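Local coordinates for protein TAF6 (Antonospora locustae, PDB 4ATG) that probably helps to assemble the general transcription factor TFIID, as the HEAT-repeat C-terminal domain of a TAF subunit implicated in Taf6-Taf9 complex formation, at residues P130-T135 and S158-N163; T94-K99 and K134-V139. All coordinates share one frame; numbering follows the deposited sequence.

Contact 1 (P130-T135 and S158-N163); sequences PRVLKT and SILSKN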
# COMPACT_ATOMS: atom_id res chain seq x y z
N PRO A 130 8.81 12.00 4.18
CA PRO A 130 8.93 11.99 5.65
C PRO A 130 7.81 11.22 6.34
O PRO A 130 8.11 10.47 7.26
CB PRO A 130 8.94 13.48 6.01
CG PRO A 130 9.43 14.16 4.78
CD PRO A 130 8.78 13.39 3.68
N ARG A 131 6.56 11.36 5.86
CA ARG A 131 5.40 10.66 6.42
C ARG A 131 5.52 9.14 6.27
O ARG A 131 5.29 8.41 7.24
CB ARG A 131 4.09 11.18 5.80
CG ARG A 131 3.67 12.54 6.38
CD ARG A 131 2.49 13.15 5.66
NE ARG A 131 2.22 14.51 6.14
CZ ARG A 131 1.37 15.36 5.58
NH1 ARG A 131 0.69 15.01 4.50
NH2 ARG A 131 1.21 16.58 6.09
N VAL A 132 5.91 8.67 5.07
CA VAL A 132 6.12 7.24 4.78
C VAL A 132 7.25 6.70 5.68
O VAL A 132 7.04 5.70 6.36
CB VAL A 132 6.38 6.98 3.26
CG1 VAL A 132 6.90 5.56 3.00
CG2 VAL A 132 5.13 7.25 2.43
N LEU A 133 8.42 7.38 5.72
CA LEU A 133 9.52 6.88 6.53
C LEU A 133 9.19 6.84 8.02
O LEU A 133 9.60 5.90 8.72
CB LEU A 133 10.83 7.66 6.30
CG LEU A 133 11.38 7.71 4.87
CD1 LEU A 133 12.61 8.58 4.80
CD2 LEU A 133 11.72 6.30 4.35
N LYS A 134 8.45 7.86 8.51
CA LYS A 134 8.07 7.96 9.93
C LYS A 134 7.17 6.81 10.35
O LYS A 134 7.44 6.19 11.39
CB LYS A 134 7.42 9.33 10.25
CG LYS A 134 7.18 9.55 11.73
CD LYS A 134 6.47 10.88 12.02
CE LYS A 134 6.50 11.16 13.51
NZ LYS A 134 6.11 12.56 13.83
N THR A 135 6.16 6.50 9.53
CA THR A 135 5.23 5.39 9.78
C THR A 135 6.00 4.06 9.83
O THR A 135 5.86 3.32 10.80
CB THR A 135 4.12 5.38 8.71
OG1 THR A 135 3.39 6.60 8.81
CG2 THR A 135 3.18 4.19 8.85
N SER A 158 13.40 -1.35 3.19
CA SER A 158 14.52 -1.98 2.48
C SER A 158 14.51 -1.77 0.96
O SER A 158 15.58 -1.79 0.33
CB SER A 158 14.59 -3.47 2.81
OG SER A 158 13.74 -4.26 1.98
N ILE A 159 13.31 -1.60 0.37
CA ILE A 159 13.24 -1.45 -1.09
C ILE A 159 13.14 0.03 -1.57
O ILE A 159 13.21 0.27 -2.77
CB ILE A 159 12.08 -2.32 -1.68
CG1 ILE A 159 10.70 -1.77 -1.25
CG2 ILE A 159 12.28 -3.83 -1.33
CD1 ILE A 159 9.48 -2.31 -2.06
N LEU A 160 12.94 0.99 -0.65
CA LEU A 160 12.78 2.41 -1.08
C LEU A 160 13.97 3.00 -1.83
O LEU A 160 13.81 3.47 -2.96
CB LEU A 160 12.36 3.31 0.09
CG LEU A 160 11.01 2.96 0.73
CD1 LEU A 160 10.75 3.81 1.98
CD2 LEU A 160 9.86 3.03 -0.30
N SER A 161 15.16 2.92 -1.23
CA SER A 161 16.41 3.44 -1.81
C SER A 161 17.58 3.05 -0.95
O SER A 161 17.41 2.77 0.24
CB SER A 161 16.37 4.96 -1.93
OG SER A 161 16.37 5.61 -0.67
N LYS A 162 18.81 3.09 -1.53
CA LYS A 162 20.05 2.84 -0.80
C LYS A 162 20.23 3.87 0.30
O LYS A 162 20.76 3.53 1.35
CB LYS A 162 21.25 2.86 -1.75
CG LYS A 162 21.32 1.66 -2.69
CD LYS A 162 22.60 1.68 -3.53
CE LYS A 162 22.31 1.39 -4.98
NZ LYS A 162 23.30 2.05 -5.87
N ASN A 163 19.78 5.12 0.08
CA ASN A 163 19.90 6.16 1.10
C ASN A 163 19.01 5.89 2.32
O ASN A 163 19.43 6.19 3.43
CB ASN A 163 19.69 7.57 0.54
CG ASN A 163 20.09 8.66 1.51
OD1 ASN A 163 19.24 9.33 2.11
ND2 ASN A 163 21.39 8.82 1.75

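Contact 2 (T94-K99 and K134-V139); sequences TCVIGK and KTLKGV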
# COMPACT_ATOMS: atom_id res chain seq x y z
N THR A 94 -1.50 0.29 5.51
CA THR A 94 -2.27 -0.63 6.38
C THR A 94 -2.02 -2.09 5.90
O THR A 94 -1.91 -2.99 6.72
CB THR A 94 -3.75 -0.27 6.32
OG1 THR A 94 -3.91 1.03 6.90
CG2 THR A 94 -4.63 -1.28 7.05
N CYS A 95 -1.93 -2.30 4.58
CA CYS A 95 -1.65 -3.65 4.04
C CYS A 95 -0.23 -4.09 4.31
O CYS A 95 0.03 -5.29 4.38
CB CYS A 95 -1.96 -3.72 2.55
SG CYS A 95 -3.71 -3.49 2.17
N VAL A 96 0.70 -3.13 4.46
CA VAL A 96 2.12 -3.46 4.74
C VAL A 96 2.28 -3.85 6.22
O VAL A 96 2.88 -4.88 6.54
CB VAL A 96 3.07 -2.26 4.41
CG1 VAL A 96 4.52 -2.56 4.81
CG2 VAL A 96 3.01 -1.88 2.93
N ILE A 97 1.74 -3.00 7.11
CA ILE A 97 1.91 -3.10 8.56
C ILE A 97 0.75 -3.70 9.38
O ILE A 97 0.94 -3.97 10.56
CB ILE A 97 2.40 -1.73 9.12
CG1 ILE A 97 1.31 -0.65 9.03
CG2 ILE A 97 3.70 -1.26 8.47
CD1 ILE A 97 0.81 -0.20 10.26
N GLY A 98 -0.43 -3.86 8.78
CA GLY A 98 -1.62 -4.38 9.44
C GLY A 98 -1.38 -5.62 10.28
O GLY A 98 -0.73 -6.57 9.82
N LYS A 99 -1.86 -5.61 11.54
CA LYS A 99 -1.64 -6.73 12.47
C LYS A 99 -2.43 -7.98 12.13
O LYS A 99 -2.02 -9.06 12.52
CB LYS A 99 -1.87 -6.30 13.95
CG LYS A 99 -3.31 -5.91 14.31
CD LYS A 99 -3.41 -5.44 15.75
CE LYS A 99 -4.80 -5.01 16.12
NZ LYS A 99 -4.90 -4.66 17.57
N LYS A 134 8.45 7.86 8.51
CA LYS A 134 8.07 7.96 9.93
C LYS A 134 7.17 6.81 10.35
O LYS A 134 7.44 6.19 11.39
CB LYS A 134 7.42 9.33 10.25
CG LYS A 134 7.18 9.55 11.73
CD LYS A 134 6.47 10.88 12.02
CE LYS A 134 6.50 11.16 13.51
NZ LYS A 134 6.11 12.56 13.83
N THR A 135 6.16 6.50 9.53
CA THR A 135 5.23 5.39 9.78
C THR A 135 6.00 4.06 9.83
O THR A 135 5.86 3.32 10.80
CB THR A 135 4.12 5.38 8.71
OG1 THR A 135 3.39 6.60 8.81
CG2 THR A 135 3.18 4.19 8.85
N LEU A 136 6.79 3.78 8.80
CA LEU A 136 7.53 2.52 8.70
C LEU A 136 8.55 2.30 9.81
O LEU A 136 8.58 1.22 10.42
CB LEU A 136 8.19 2.40 7.33
CG LEU A 136 7.25 2.37 6.12
CD1 LEU A 136 8.04 2.51 4.84
CD2 LEU A 136 6.42 1.09 6.10
N LYS A 137 9.42 3.30 10.05
CA LYS A 137 10.43 3.19 11.10
C LYS A 137 9.73 3.02 12.45
O LYS A 137 10.21 2.25 13.29
CB LYS A 137 11.34 4.44 11.11
CG LYS A 137 12.54 4.32 12.04
CD LYS A 137 12.89 5.64 12.74
CE LYS A 137 12.13 5.85 14.03
NZ LYS A 137 12.64 7.02 14.79
N GLY A 138 8.59 3.70 12.63
CA GLY A 138 7.81 3.61 13.86
C GLY A 138 7.33 2.20 14.19
O GLY A 138 7.50 1.75 15.32
N VAL A 139 6.78 1.50 13.18
CA VAL A 139 6.25 0.14 13.26
C VAL A 139 7.38 -0.86 13.46
O VAL A 139 7.31 -1.70 14.36
CB VAL A 139 5.34 -0.20 12.05
CG1 VAL A 139 4.93 -1.69 12.05
CG2 VAL A 139 4.10 0.70 12.02

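Contact 1 (P130-T135 and S158-N163)
V132 and L133, neighbours on the helix of P130-T135, receive the side chain of L160 from S158-N163 in a small, wholly apolar contact burying 89 Å² over both sides. V132, the first residue of the segment to touch, has its CB directed toward S158-N163. Its CG1, anti to the backbone N (chi1 168°), carries the approach, but V132 CG1 and L160 CD1 remain 4.4 Å apart, a loose methyl contact. V132 also packs on V114 of helix 104-121 and on L89 of helix 85-97, and a bound molecule of 2-(cyclohexylamino)ethanesulfonic acid, probably from the crystallisation liquor, lies about 4 Å from its side chain.

L133 makes the tighter approach. Its CG stands beside the backbone N, and of its two methyls the one branching off the extended chain does the touching: L133 CD2 lies 3.6 Å from L160 CD1. L160 answers with its other branch, the methyl that continues the extended chain (chi2 173°). The two leucine side chains run past one another, pointing opposite ways, and L160 CD1 is the atom that serves both V132 and L133. The CA atoms of L133 and L160 are 9.4 Å apart, so these side chains bridge the gap between the backbones.

Polar bonds flank the break between the helices: K115 NZ hydrogen-bonds I159 O at the end of helix 147-160, and S161, at the N-cap of helix 162-179, has its OG bonded to V164 N. L133 packs on V164 as well, while L160 rests on Y118. The start of helix 128-140 is thus joined to the end of helix 147-160, the antiparallel pairing of successive helices from which a HEAT-repeat solenoid is built.

Contact 2 (T94-K99 and K134-V139)
I97 and V139 meet through branched aliphatic groups alone; no ring or other flat side-chain group lies between them, so methyls rather than faces and edges define the interface. It is a helix-helix contact of the HEAT-repeat solenoid, setting the C-terminal end of helix 85-97 against that of helix 128-140, two helices further along the chain. The backbones come near here, with 7.2 Å between I97 CA and V139 CA, and the two side chains cross obliquely.

Both methyls of V139 are engaged. V139 CG1, anti to its own backbone nitrogen (chi1 173°), lies 3.8 Å from I97 CG2 and also faces I97 CB, while V139 CG2 sits 3.8 Å from I97 CD1. Placing an alanine here would probably leave I97 CD1 and CG2 without these partners and open a gap between the helix ends. L136 closes the interface one turn earlier: its CD2 stands 4.3 Å from I97 CG2 and equally far from V96 CG1, a looser fit. A153 of helix 147-160 touches both I97 and V139, adding a third helix to the packing.

Beyond I97 the helix stops, and the carbonyls at its C-terminal end have side-chain partners: R107 binds V96 O and G98 O, and S149 OG binds I97 O. G98 is the first residue with non-helical torsions, yet its amide still closes the last helical turn, G98 N lying 2.7 Å from T94 O.

From the N terminus, the chain leaves T94-K99, passes through helix 104-121 and returns at K134-V139, where contact 2 closes a loop of 34 intervening residues. Contact 1 starts on the same helix, 128-140, and closes a shorter loop of 22 residues when the end of helix 147-160, at S158-L160, comes back against it. The segments share K134 and T135, and contact 1 opens at P130 before contact 2 closes at V139, so the two loops overlap along helix 128-140 and neither encloses the other. Their centres are 11 Å apart, and they meet directly where L160 CD1 packs 4.1 Å from L136 CD1. Helix 128-140 therefore joins helix 85-97 to the end of helix 147-160.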